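Local coordinates for protein thiamine pyrophosphokinase (Bacillus subtilis, PDB 3LM8) that transfers a pyrophosphate group from ATP to thiamine, making the cofactor thiamine diphosphate in the salvage of the vitamin, at residues I4-G9 with D87-K92; T19-E24 with I96-G101; L27-D32 with D83-W88; K33-L38 with I43-A48; Q115-G120 with I125-I130. The protein carries 1 engineered substitution. One frame throughout, in Å; residues are numbered along the deposited sequence.

Overall arrangement
All five contacts belong to the parallel part of the central sheet, whose strands run in the order 71-73, 47-49, 26-31, 3-7, 96-100, 126-131. Interactions 1 and 3 lie about 4 Å apart between centres because helix 81-92 spans two neighbouring strands, 3-7 and 26-31. Interaction 2 lies on the other face, where the loop of residues 19-24 meets strand 96-100. Interactions 4 and 5, about 20 Å apart between centres, are helix-to-strand returns of two beta-alpha-beta units; along the chain interaction 4 falls within the spans of 1, 2 and 3, and interaction 5 follows them all. Together they build a Rossmann-like layered domain, distinct from the antiparallel sheet region that carries the bound thiamine.

Interaction 1 of 5, residues I4-G9 with D87-K92; sequences INIVAG and DWALEK
The ammonium NZ of Lys92, whose CB also touches Ile4, is held by Glu91 and Trp88. It makes a salt bridge of 3.0 Å from Lys92 NZ to Glu91 OE1, met nearly along the C-O bond, and a weak hydrogen bond to the carbonyl O of Trp88. It also sits above one face of the Trp88 ring, 3.1 Å from the plane and offset toward the rim. The charge is thus turned back over Trp88, and the aliphatic base of the lysine faces the strand. There Ile4 crosses it at about a right angle, with Ile4 CD1 3.8 Å from Lys92 CB. Ile4 CG1 stands anti to the carbonyl carbon (chi1 -62°), which sends CD1 out to both Lys92 and Ala89, while Ile4 CG2 rests 4.0 Å from Ala89 CB. Ile6 CD1 lies farther off, 4.3 Å from Ala89 CB. Alanine suits this place because its single methyl lets branched isoleucines reach the helix surface. Strand 4-7 and helix 87-92 run almost exactly antiparallel, at 176°. Strand 3-7 lies between strands 26-31 and 96-100, and Ala89 and Leu90 extend the helix's cover onto Ile97 of the latter.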
# COMPACT_ATOMS: atom_id res chain seq x y z
N ILE A 4 -6.54 4.18 8.37
CA ILE A 4 -6.41 5.36 7.54
C ILE A 4 -6.17 4.91 6.10
O ILE A 4 -5.30 4.07 5.86
CB ILE A 4 -5.27 6.26 8.01
CG1 ILE A 4 -5.57 6.74 9.43
CG2 ILE A 4 -5.14 7.49 7.09
CD1 ILE A 4 -4.53 7.68 9.98
N ASN A 5 -6.97 5.42 5.17
CA ASN A 5 -6.82 5.07 3.76
C ASN A 5 -6.45 6.31 2.97
O ASN A 5 -7.15 7.34 3.03
CB ASN A 5 -8.11 4.51 3.16
CG ASN A 5 -8.49 3.19 3.74
OD1 ASN A 5 -7.74 2.59 4.51
ND2 ASN A 5 -9.67 2.72 3.37
N ILE A 6 -5.36 6.20 2.22
CA ILE A 6 -4.84 7.28 1.40
C ILE A 6 -4.98 6.91 -0.06
O ILE A 6 -4.59 5.81 -0.47
CB ILE A 6 -3.36 7.50 1.67
CG1 ILE A 6 -3.10 7.60 3.18
CG2 ILE A 6 -2.88 8.72 0.93
CD1 ILE A 6 -1.62 7.68 3.56
N VAL A 7 -5.54 7.81 -0.86
CA VAL A 7 -5.69 7.57 -2.29
C VAL A 7 -4.80 8.56 -3.05
O VAL A 7 -5.11 9.74 -3.14
CB VAL A 7 -7.16 7.73 -2.72
CG1 VAL A 7 -7.31 7.55 -4.24
CG2 VAL A 7 -8.01 6.70 -1.99
N ALA A 8 -3.68 8.06 -3.56
CA ALA A 8 -2.74 8.88 -4.31
C ALA A 8 -3.33 9.14 -5.69
O ALA A 8 -4.35 8.55 -6.04
CB ALA A 8 -1.40 8.16 -4.45
N GLY A 9 -2.68 9.99 -6.47
CA GLY A 9 -3.22 10.35 -7.78
C GLY A 9 -2.84 9.54 -9.00
O GLY A 9 -2.58 10.12 -10.06
N ASP A 87 3.31 10.84 6.61
CA ASP A 87 3.78 11.33 7.91
C ASP A 87 2.58 11.72 8.77
O ASP A 87 2.53 11.44 9.96
CB ASP A 87 4.67 12.57 7.75
CG ASP A 87 6.04 12.23 7.20
OD1 ASP A 87 6.56 11.14 7.50
OD2 ASP A 87 6.62 13.08 6.49
N TRP A 88 1.61 12.38 8.15
CA TRP A 88 0.40 12.82 8.83
C TRP A 88 -0.34 11.61 9.39
O TRP A 88 -0.86 11.65 10.52
CB TRP A 88 -0.51 13.56 7.84
CG TRP A 88 -1.72 14.17 8.46
CD1 TRP A 88 -1.84 15.42 8.97
CD2 TRP A 88 -2.99 13.54 8.65
NE1 TRP A 88 -3.11 15.62 9.46
CE2 TRP A 88 -3.84 14.47 9.28
CE3 TRP A 88 -3.50 12.27 8.35
CZ2 TRP A 88 -5.16 14.19 9.62
CZ3 TRP A 88 -4.82 11.98 8.69
CH2 TRP A 88 -5.63 12.94 9.32
N ALA A 89 -0.40 10.55 8.60
CA ALA A 89 -1.08 9.32 8.99
C ALA A 89 -0.31 8.50 10.04
O ALA A 89 -0.90 7.99 10.99
CB ALA A 89 -1.37 8.48 7.76
N LEU A 90 1.01 8.37 9.86
CA LEU A 90 1.82 7.62 10.83
C LEU A 90 1.72 8.32 12.18
O LEU A 90 1.64 7.68 13.22
CB LEU A 90 3.29 7.54 10.39
CG LEU A 90 3.58 6.61 9.20
CD1 LEU A 90 5.04 6.67 8.83
CD2 LEU A 90 3.20 5.19 9.56
N GLU A 91 1.68 9.64 12.15
CA GLU A 91 1.57 10.39 13.39
C GLU A 91 0.28 9.98 14.11
O GLU A 91 0.31 9.61 15.29
CB GLU A 91 1.59 11.89 13.09
CG GLU A 91 1.66 12.79 14.29
CD GLU A 91 0.30 13.10 14.88
OE1 GLU A 91 -0.62 13.43 14.09
OE2 GLU A 91 0.14 13.03 16.12
N LYS A 92 -0.85 10.01 13.40
CA LYS A 92 -2.13 9.63 14.01
C LYS A 92 -2.05 8.26 14.68
O LYS A 92 -2.84 7.95 15.56
CB LYS A 92 -3.24 9.60 12.95
CG LYS A 92 -3.52 10.93 12.28
CD LYS A 92 -4.07 11.96 13.26
CE LYS A 92 -4.13 13.34 12.61
NZ LYS A 92 -2.79 13.79 12.09

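Interaction 2 of 5, residues T19-E24 with I96-G101; sequences TGYTDE and IIQIFG
One face of the Tyr21 ring receives the edge of Phe100 in a T-shaped stack: Phe100 CZ lies 4.0 Å above the plane, over the ring centre. The centroids are 5.2 Å apart and the planes meet at 64°, so the fit is tilted from a perfect T. Tyrosine suits the place by offering a broad ring face to the phenylalanine edge. Phe100 CE1 makes the closest approach of the pair, 3.9 Å from Tyr21 CE2. Beside them the extended Gln98 brings its amide up to the tyrosine almost perpendicularly, planes 85° apart, with Gln98 NE2 4.0 Å from Tyr21 CD1. That amide is fixed from both ends, since NE2 gives a hydrogen bond to Asn5 and OE1 accepts one from Arg128. With an alanine here instead of Tyr21, the Phe100 edge is likely to lose the ring face it meets, and the Gln98 amide the apolar flank beside it. The loop has its own brace: Thr19 O accepts from both Thr22 N and Thr22 OG1, the latter at 2.6 Å. Strand 96-100 lies in the parallel sheet of a Rossmann-like domain, with Ile97 and Ile99 facing helix 81-92 and Gln98 and Phe100 facing this loop on the other side.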
# COMPACT_ATOMS: atom_id res chain seq x y z
N THR A 19 -15.41 1.95 -2.15
CA THR A 19 -16.66 1.80 -1.40
C THR A 19 -16.61 0.70 -0.34
O THR A 19 -16.84 0.96 0.85
CB THR A 19 -17.83 1.52 -2.37
OG1 THR A 19 -18.07 2.68 -3.18
CG2 THR A 19 -19.10 1.17 -1.61
N GLY A 20 -16.32 -0.52 -0.77
CA GLY A 20 -16.27 -1.64 0.15
C GLY A 20 -15.22 -1.54 1.24
O GLY A 20 -15.19 -2.36 2.16
N TYR A 21 -14.36 -0.54 1.13
CA TYR A 21 -13.31 -0.31 2.11
C TYR A 21 -13.75 0.72 3.14
O TYR A 21 -13.02 1.01 4.09
CB TYR A 21 -12.02 0.15 1.41
CG TYR A 21 -11.14 -0.97 0.88
CD1 TYR A 21 -10.37 -1.74 1.76
CD2 TYR A 21 -11.10 -1.27 -0.48
CE1 TYR A 21 -9.56 -2.78 1.28
CE2 TYR A 21 -10.29 -2.32 -0.97
CZ TYR A 21 -9.53 -3.07 -0.08
OH TYR A 21 -8.73 -4.09 -0.54
N THR A 22 -14.95 1.26 2.94
CA THR A 22 -15.49 2.26 3.87
C THR A 22 -16.03 1.57 5.13
O THR A 22 -16.70 0.54 5.05
CB THR A 22 -16.64 3.07 3.23
OG1 THR A 22 -17.73 2.18 2.93
CG2 THR A 22 -16.19 3.75 1.94
N ASP A 23 -15.71 2.16 6.28
CA ASP A 23 -16.14 1.63 7.57
C ASP A 23 -16.09 2.75 8.60
O ASP A 23 -15.38 3.75 8.39
CB ASP A 23 -15.21 0.50 8.01
CG ASP A 23 -15.34 0.19 9.49
OD1 ASP A 23 -16.39 -0.36 9.90
OD2 ASP A 23 -14.40 0.51 10.24
N GLU A 24 -16.80 2.59 9.70
CA GLU A 24 -16.86 3.60 10.75
C GLU A 24 -15.51 3.92 11.41
O GLU A 24 -15.36 4.96 12.03
CB GLU A 24 -17.88 3.20 11.84
CG GLU A 24 -17.27 2.74 13.17
CD GLU A 24 -18.31 2.44 14.24
OE1 GLU A 24 -19.06 3.36 14.63
OE2 GLU A 24 -18.37 1.28 14.71
N ILE A 96 -3.65 0.43 10.98
CA ILE A 96 -3.41 0.11 9.59
C ILE A 96 -3.51 1.30 8.65
O ILE A 96 -4.43 2.11 8.76
CB ILE A 96 -4.42 -0.94 9.09
CG1 ILE A 96 -4.46 -2.12 10.07
CG2 ILE A 96 -4.03 -1.43 7.71
CD1 ILE A 96 -5.58 -3.11 9.80
N ILE A 97 -2.57 1.40 7.72
CA ILE A 97 -2.62 2.44 6.72
C ILE A 97 -2.75 1.66 5.42
O ILE A 97 -2.05 0.66 5.22
CB ILE A 97 -1.33 3.29 6.66
CG1 ILE A 97 -1.21 4.14 7.93
CG2 ILE A 97 -1.39 4.21 5.46
CD1 ILE A 97 0.09 4.88 8.03
N GLN A 98 -3.67 2.08 4.56
CA GLN A 98 -3.86 1.43 3.27
C GLN A 98 -3.82 2.50 2.20
O GLN A 98 -4.56 3.49 2.26
CB GLN A 98 -5.18 0.66 3.25
CG GLN A 98 -5.09 -0.66 4.01
CD GLN A 98 -6.42 -1.40 4.10
OE1 GLN A 98 -6.48 -2.63 3.95
NE2 GLN A 98 -7.50 -0.65 4.35
N ILE A 99 -2.95 2.31 1.21
CA ILE A 99 -2.78 3.29 0.15
C ILE A 99 -3.19 2.77 -1.22
O ILE A 99 -2.84 1.65 -1.61
CB ILE A 99 -1.31 3.75 0.06
CG1 ILE A 99 -0.79 4.12 1.46
CG2 ILE A 99 -1.21 4.94 -0.88
CD1 ILE A 99 0.70 4.41 1.55
N PHE A 100 -3.92 3.62 -1.96
CA PHE A 100 -4.40 3.27 -3.29
C PHE A 100 -3.87 4.29 -4.31
O PHE A 100 -3.33 5.33 -3.93
CB PHE A 100 -5.93 3.27 -3.30
CG PHE A 100 -6.52 2.44 -2.20
CD1 PHE A 100 -6.98 1.15 -2.46
CD2 PHE A 100 -6.60 2.94 -0.90
CE1 PHE A 100 -7.52 0.36 -1.43
CE2 PHE A 100 -7.14 2.17 0.13
CZ PHE A 100 -7.60 0.87 -0.14
N GLY A 101 -4.06 3.99 -5.60
CA GLY A 101 -3.60 4.89 -6.65
C GLY A 101 -2.10 4.94 -6.54
O GLY A 101 -1.46 5.99 -6.68

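Interaction 3 of 5, residues L27-D32 with D83-W88; sequences LWIGVD and DLALDW
Aliphatic contacts come first: Val31 and Ile29 both meet the methyl of Ala85. Val31 CG2, anti to the carbonyl carbon, lies 3.4 Å from Ala85 CB, and Ile29 CD1 stands 4.1 Å from the same Ala85 CB. In Ile29 the CG1 branch takes the crowded position between backbone N and carbonyl carbon (chi1 52°), and this carries CD1 toward the alanine while CG2 is left to point at the tryptophan. A residue as small as Ala85 suits this place because the beta-branched side chains of the strand can then come up to the helix itself. Strand 27-31 and helix 83-88 run antiparallel at 159°, their axes 9.3 Å apart, the usual disposition of a helix lying on a parallel sheet in an alpha/beta domain.

The second kind of contact is aliphatic against aromatic. Trp88, one helical turn after Ala85, swings its indole out toward the strand so that Trp88 CZ3 comes within 3.9 Å of Ile29 CG2; the methyl approaches the ring obliquely. Phe49 packs edge-to-face with the same indole, extending the apolar surface to strand 47-49. Polar interactions occupy another side of the helix, where Asp87 forms a salt bridge with Lys119 of helix 107-122, and Asp83 a hydrogen bond with Gln79.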
# COMPACT_ATOMS: atom_id res chain seq x y z
N LEU A 27 -10.70 6.46 8.29
CA LEU A 27 -10.68 7.84 7.81
C LEU A 27 -10.01 7.84 6.44
O LEU A 27 -9.12 7.02 6.16
CB LEU A 27 -9.85 8.73 8.73
CG LEU A 27 -10.32 8.82 10.17
CD1 LEU A 27 -9.13 9.15 11.08
CD2 LEU A 27 -11.43 9.86 10.27
N TRP A 28 -10.43 8.78 5.60
CA TRP A 28 -9.84 8.90 4.27
C TRP A 28 -9.14 10.23 4.04
O TRP A 28 -9.50 11.26 4.62
CB TRP A 28 -10.91 8.73 3.20
CG TRP A 28 -11.56 7.39 3.14
CD1 TRP A 28 -12.66 6.99 3.83
CD2 TRP A 28 -11.24 6.32 2.23
NE1 TRP A 28 -13.06 5.74 3.40
CE2 TRP A 28 -12.20 5.30 2.43
CE3 TRP A 28 -10.23 6.12 1.28
CZ2 TRP A 28 -12.20 4.11 1.70
CZ3 TRP A 28 -10.23 4.93 0.55
CH2 TRP A 28 -11.20 3.94 0.77
N ILE A 29 -8.12 10.21 3.19
CA ILE A 29 -7.40 11.42 2.84
C ILE A 29 -7.03 11.29 1.38
O ILE A 29 -6.73 10.20 0.91
CB ILE A 29 -6.10 11.60 3.68
CG1 ILE A 29 -5.24 10.35 3.61
CG2 ILE A 29 -6.45 11.93 5.11
CD1 ILE A 29 -3.89 10.51 4.28
N GLY A 30 -7.10 12.41 0.66
CA GLY A 30 -6.77 12.41 -0.75
C GLY A 30 -5.45 13.09 -1.04
O GLY A 30 -5.09 14.08 -0.40
N VAL A 31 -4.72 12.54 -2.00
CA VAL A 31 -3.42 13.06 -2.40
C VAL A 31 -3.46 13.25 -3.91
O VAL A 31 -3.77 12.33 -4.64
CB VAL A 31 -2.27 12.05 -2.02
CG1 VAL A 31 -1.01 12.36 -2.80
CG2 VAL A 31 -1.99 12.11 -0.51
N ASP A 32 -3.16 14.46 -4.36
CA ASP A 32 -3.17 14.76 -5.79
C ASP A 32 -4.52 14.41 -6.39
O ASP A 32 -5.53 14.49 -5.70
CB ASP A 32 -2.06 13.97 -6.49
CG ASP A 32 -1.92 14.34 -7.97
OD1 ASP A 32 -1.82 15.55 -8.27
OD2 ASP A 32 -1.89 13.42 -8.81
N ASP A 83 4.22 11.07 0.07
CA ASP A 83 5.20 10.96 1.13
C ASP A 83 4.83 11.83 2.32
O ASP A 83 5.02 11.45 3.48
CB ASP A 83 6.58 11.34 0.61
CG ASP A 83 7.61 11.46 1.71
OD1 ASP A 83 7.73 10.52 2.53
OD2 ASP A 83 8.30 12.49 1.75
N LEU A 84 4.28 13.01 2.04
CA LEU A 84 3.88 13.94 3.09
C LEU A 84 2.63 13.47 3.82
O LEU A 84 2.52 13.62 5.04
CB LEU A 84 3.63 15.33 2.50
CG LEU A 84 2.97 16.34 3.45
CD1 LEU A 84 3.67 16.34 4.81
CD2 LEU A 84 3.00 17.73 2.82
N ALA A 85 1.69 12.92 3.06
CA ALA A 85 0.43 12.42 3.61
C ALA A 85 0.69 11.27 4.57
O ALA A 85 -0.03 11.09 5.56
CB ALA A 85 -0.47 11.97 2.48
N LEU A 86 1.72 10.48 4.28
CA LEU A 86 2.06 9.35 5.12
C LEU A 86 2.54 9.76 6.52
O LEU A 86 2.20 9.11 7.51
CB LEU A 86 3.12 8.48 4.44
CG LEU A 86 3.35 7.12 5.10
CD1 LEU A 86 2.04 6.34 5.17
CD2 LEU A 86 4.42 6.36 4.31
N ASP A 87 3.31 10.84 6.61
CA ASP A 87 3.78 11.33 7.91
C ASP A 87 2.58 11.72 8.77
O ASP A 87 2.53 11.44 9.96
CB ASP A 87 4.67 12.57 7.75
CG ASP A 87 6.04 12.23 7.20
OD1 ASP A 87 6.56 11.14 7.50
OD2 ASP A 87 6.62 13.08 6.49
N TRP A 88 1.61 12.38 8.15
CA TRP A 88 0.40 12.82 8.83
C TRP A 88 -0.34 11.61 9.39
O TRP A 88 -0.86 11.65 10.52
CB TRP A 88 -0.51 13.56 7.84
CG TRP A 88 -1.72 14.17 8.46
CD1 TRP A 88 -1.84 15.42 8.97
CD2 TRP A 88 -2.99 13.54 8.65
NE1 TRP A 88 -3.11 15.62 9.46
CE2 TRP A 88 -3.84 14.47 9.28
CE3 TRP A 88 -3.50 12.27 8.35
CZ2 TRP A 88 -5.16 14.19 9.62
CZ3 TRP A 88 -4.82 11.98 8.69
CH2 TRP A 88 -5.63 12.94 9.32

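Interaction 4 of 5, residues K33-L38 with I43-A48; sequences KGTVTL and IIPVEA
Leu38 and Pro45 lie alongside each other, their side chains running in opposing senses, so that Leu38 CD1 rests beside the proline ring, 3.8 Å from Pro45 CB and nearer still to CG. The leucine holds its CG anti to the carbonyl carbon (chi1 -71°), and its two methyls then part: CD1 goes to the proline, CD2 to Ile43. Leu38 meets Ile43 at a slant, with Leu38 CD2 4.2 Å from Ile43 CB. A branched leucine suits a place with two neighbours to cover, while the compact ring of Pro45 presents a flank without a backbone N-H to satisfy. One turn earlier in the helix, Thr35 completes the row with its carbon atoms: CB faces Pro45 CG, and Thr35 CG2 stands 4.2 Å from Ala48 CB. At the other end the backbones join. Ile43 N gives a hydrogen bond to Leu38 O, five residues back, at 2.9 Å and an N-H...O angle of 144°, the donor tilted 33° from the carbonyl plane. This ties the returning chain to the last turn of the helix in the beta-alpha-beta unit of strand 26-31, helix 33-41 and strand 47-49. Trp28 of the first strand lies against both Leu38 and Ile43. The chemistry is therefore that of a buried, largely apolar contact, to which one backbone bond at the turn adds a directional link.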
# COMPACT_ATOMS: atom_id res chain seq x y z
N LYS A 33 -4.53 14.01 -7.66
CA LYS A 33 -5.76 13.63 -8.37
C LYS A 33 -6.59 12.69 -7.49
O LYS A 33 -7.81 12.58 -7.64
CB LYS A 33 -5.42 12.92 -9.67
CG LYS A 33 -4.99 13.83 -10.80
CD LYS A 33 -6.21 14.37 -11.53
CE LYS A 33 -6.96 13.26 -12.26
NZ LYS A 33 -8.24 13.73 -12.84
N GLY A 34 -5.89 12.01 -6.58
CA GLY A 34 -6.54 11.07 -5.68
C GLY A 34 -7.74 11.62 -4.97
O GLY A 34 -8.75 10.92 -4.85
N THR A 35 -7.66 12.84 -4.46
CA THR A 35 -8.83 13.39 -3.79
C THR A 35 -9.97 13.49 -4.80
O THR A 35 -11.13 13.32 -4.44
CB THR A 35 -8.54 14.76 -3.11
OG1 THR A 35 -9.57 15.69 -3.48
CG2 THR A 35 -7.18 15.29 -3.48
N VAL A 36 -9.64 13.74 -6.06
CA VAL A 36 -10.67 13.80 -7.10
C VAL A 36 -11.32 12.42 -7.20
O VAL A 36 -12.54 12.29 -7.24
CB VAL A 36 -10.06 14.18 -8.49
CG1 VAL A 36 -11.02 13.80 -9.61
CG2 VAL A 36 -9.78 15.69 -8.55
N THR A 37 -10.49 11.38 -7.22
CA THR A 37 -10.96 10.00 -7.29
C THR A 37 -11.92 9.68 -6.15
O THR A 37 -12.94 9.00 -6.34
CB THR A 37 -9.79 9.01 -7.20
OG1 THR A 37 -8.74 9.43 -8.07
CG2 THR A 37 -10.23 7.63 -7.64
N LEU A 38 -11.59 10.17 -4.97
CA LEU A 38 -12.43 9.93 -3.80
C LEU A 38 -13.84 10.49 -3.99
O LEU A 38 -14.83 9.85 -3.66
CB LEU A 38 -11.77 10.54 -2.56
CG LEU A 38 -10.52 9.86 -2.02
CD1 LEU A 38 -9.83 10.78 -1.03
CD2 LEU A 38 -10.87 8.56 -1.34
N ILE A 43 -16.71 9.26 -1.58
CA ILE A 43 -16.01 9.40 -0.31
C ILE A 43 -15.39 10.79 -0.27
O ILE A 43 -14.82 11.25 -1.25
CB ILE A 43 -14.88 8.38 -0.18
CG1 ILE A 43 -15.39 6.98 -0.52
CG2 ILE A 43 -14.31 8.41 1.25
CD1 ILE A 43 -14.29 5.95 -0.65
N ILE A 44 -15.53 11.44 0.88
CA ILE A 44 -14.98 12.77 1.09
C ILE A 44 -13.76 12.63 2.01
O ILE A 44 -13.82 12.01 3.06
CB ILE A 44 -16.01 13.71 1.78
CG1 ILE A 44 -17.30 13.78 0.95
CG2 ILE A 44 -15.40 15.10 1.95
CD1 ILE A 44 -17.19 14.60 -0.33
N PRO A 45 -12.63 13.21 1.60
CA PRO A 45 -11.40 13.14 2.41
C PRO A 45 -11.54 14.03 3.64
O PRO A 45 -12.27 15.02 3.61
CB PRO A 45 -10.33 13.67 1.45
CG PRO A 45 -10.97 13.58 0.06
CD PRO A 45 -12.40 13.89 0.31
N VAL A 46 -10.85 13.69 4.74
CA VAL A 46 -10.92 14.53 5.93
C VAL A 46 -9.90 15.62 5.68
O VAL A 46 -10.11 16.79 6.01
CB VAL A 46 -10.54 13.76 7.23
CG1 VAL A 46 -11.45 12.55 7.42
CG2 VAL A 46 -9.10 13.32 7.18
N GLU A 47 -8.79 15.23 5.06
CA GLU A 47 -7.71 16.15 4.72
C GLU A 47 -7.33 15.82 3.27
O GLU A 47 -7.80 14.83 2.71
CB GLU A 47 -6.48 15.95 5.62
CG GLU A 47 -6.76 15.76 7.11
CD GLU A 47 -7.17 17.03 7.86
OE1 GLU A 47 -7.43 16.92 9.08
OE2 GLU A 47 -7.22 18.13 7.24
N ALA A 48 -6.49 16.66 2.68
CA ALA A 48 -6.03 16.45 1.31
C ALA A 48 -4.63 17.05 1.21
O ALA A 48 -4.37 18.14 1.73
CB ALA A 48 -6.97 17.13 0.31

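Interaction 5 of 5, residues Q115-G120 with I125-I130; sequences QLLYKG and IKIRLI
The ends of Leu117 and Leu129 meet head-on, and with Ile127 they form the buried part of the contact. Leu117 CD2 lies 3.4 Å from Leu129 CD2, and Leu117 CD1 is 3.6 Å from Leu129 CD1, so each methyl has a mate. Leu117 CG stands anti to the carbonyl carbon (chi1 -64°), which brings both branches over the strand, and Leu117 CD2 also meets Ile127 CG2 at 3.7 Å. A leucine suits this place because its forked end can touch both residues. Shortened to an alanine, the side chain would lose both methyls, and Leu129 and Ile127 would probably be left without their shared apolar partner. This is the return half of a beta-alpha-beta unit made by strand 96-100, helix 107-122 and strand 126-131; within it, helix segment 115-120 and strand segment 126-130 run antiparallel at 164°. Near the turn, a CB on Gly120 would point at the strand, and the glycine has none; Ile125 N donates to Gly120 O at 3.1 Å, and that oxygen also accepts from Thr123. Ile125 itself is less deeply covered. On the outer side of the helix Gln115 and Tyr118 are exposed, which suits their polar groups. Across the strand, Lys126 and Arg128 point away from the helix.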
# COMPACT_ATOMS: atom_id res chain seq x y z
N GLN A 115 9.39 2.44 -1.59
CA GLN A 115 10.32 2.91 -0.58
C GLN A 115 9.54 3.41 0.63
O GLN A 115 9.99 3.28 1.77
CB GLN A 115 11.17 4.05 -1.12
CG GLN A 115 11.87 3.74 -2.44
CD GLN A 115 12.94 2.67 -2.30
OE1 GLN A 115 12.74 1.52 -2.67
NE2 GLN A 115 14.10 3.06 -1.77
N LEU A 116 8.36 3.98 0.39
CA LEU A 116 7.52 4.49 1.47
C LEU A 116 7.27 3.42 2.53
O LEU A 116 7.20 3.73 3.72
CB LEU A 116 6.16 4.97 0.91
CG LEU A 116 6.08 6.27 0.09
CD1 LEU A 116 6.55 7.44 0.91
CD2 LEU A 116 6.94 6.16 -1.15
N LEU A 117 7.12 2.17 2.09
CA LEU A 117 6.87 1.07 3.01
C LEU A 117 8.00 0.89 4.03
O LEU A 117 7.80 0.37 5.14
CB LEU A 117 6.70 -0.22 2.22
CG LEU A 117 5.49 -0.27 1.30
CD1 LEU A 117 5.65 -1.43 0.32
CD2 LEU A 117 4.24 -0.41 2.14
N TYR A 118 9.20 1.30 3.63
CA TYR A 118 10.38 1.20 4.46
C TYR A 118 10.20 2.06 5.70
O TYR A 118 10.58 1.67 6.80
CB TYR A 118 11.62 1.66 3.69
CG TYR A 118 12.91 1.40 4.43
CD1 TYR A 118 13.33 0.10 4.67
CD2 TYR A 118 13.67 2.45 4.95
CE1 TYR A 118 14.46 -0.16 5.43
CE2 TYR A 118 14.81 2.20 5.72
CZ TYR A 118 15.19 0.89 5.96
OH TYR A 118 16.28 0.61 6.75
N LYS A 119 9.61 3.24 5.50
CA LYS A 119 9.36 4.18 6.58
C LYS A 119 8.37 3.60 7.58
O LYS A 119 8.28 4.04 8.72
CB LYS A 119 8.82 5.48 6.00
CG LYS A 119 8.78 6.67 6.94
CD LYS A 119 8.39 7.93 6.18
CE LYS A 119 8.71 9.19 6.96
NZ LYS A 119 8.52 10.40 6.11
N GLY A 120 7.62 2.60 7.14
CA GLY A 120 6.63 1.98 8.00
C GLY A 120 7.18 0.94 8.96
O GLY A 120 6.63 0.78 10.05
N ILE A 125 4.28 -0.06 11.94
CA ILE A 125 2.86 0.18 11.68
C ILE A 125 2.53 -0.48 10.35
O ILE A 125 3.20 -0.25 9.35
CB ILE A 125 2.55 1.69 11.56
CG1 ILE A 125 2.91 2.41 12.86
CG2 ILE A 125 1.07 1.88 11.26
CD1 ILE A 125 2.65 3.90 12.81
N LYS A 126 1.49 -1.31 10.34
CA LYS A 126 1.10 -1.99 9.12
C LYS A 126 0.71 -0.99 8.03
O LYS A 126 -0.20 -0.17 8.21
CB LYS A 126 -0.06 -2.95 9.40
CG LYS A 126 0.36 -4.15 10.24
CD LYS A 126 -0.82 -4.98 10.71
CE LYS A 126 -0.34 -6.19 11.49
NZ LYS A 126 0.61 -5.81 12.58
N ILE A 127 1.42 -1.07 6.91
CA ILE A 127 1.19 -0.21 5.76
C ILE A 127 1.04 -1.12 4.55
O ILE A 127 2.00 -1.72 4.08
CB ILE A 127 2.39 0.73 5.54
CG1 ILE A 127 2.68 1.51 6.83
CG2 ILE A 127 2.10 1.67 4.37
CD1 ILE A 127 3.85 2.47 6.72
N ARG A 128 -0.18 -1.22 4.05
CA ARG A 128 -0.45 -2.09 2.90
C ARG A 128 -0.72 -1.25 1.66
O ARG A 128 -1.46 -0.28 1.74
CB ARG A 128 -1.67 -2.97 3.22
CG ARG A 128 -2.25 -3.69 2.03
CD ARG A 128 -3.49 -4.50 2.41
NE ARG A 128 -3.19 -5.62 3.29
CZ ARG A 128 -3.53 -5.67 4.57
NH1 ARG A 128 -4.19 -4.67 5.14
NH2 ARG A 128 -3.21 -6.73 5.30
N LEU A 129 -0.10 -1.60 0.54
CA LEU A 129 -0.34 -0.85 -0.70
C LEU A 129 -1.35 -1.67 -1.48
O LEU A 129 -1.24 -2.88 -1.53
CB LEU A 129 0.93 -0.69 -1.54
CG LEU A 129 2.26 -0.27 -0.91
CD1 LEU A 129 3.27 -0.09 -2.04
CD2 LEU A 129 2.12 1.02 -0.10
N ILE A 130 -2.32 -1.01 -2.10
CA ILE A 130 -3.34 -1.74 -2.84
C ILE A 130 -3.75 -1.17 -4.20
O ILE A 130 -3.94 0.04 -4.36
CB ILE A 130 -4.65 -1.84 -2.05
CG1 ILE A 130 -4.38 -2.38 -0.65
CG2 ILE A 130 -5.64 -2.71 -2.81
CD1 ILE A 130 -5.62 -2.41 0.22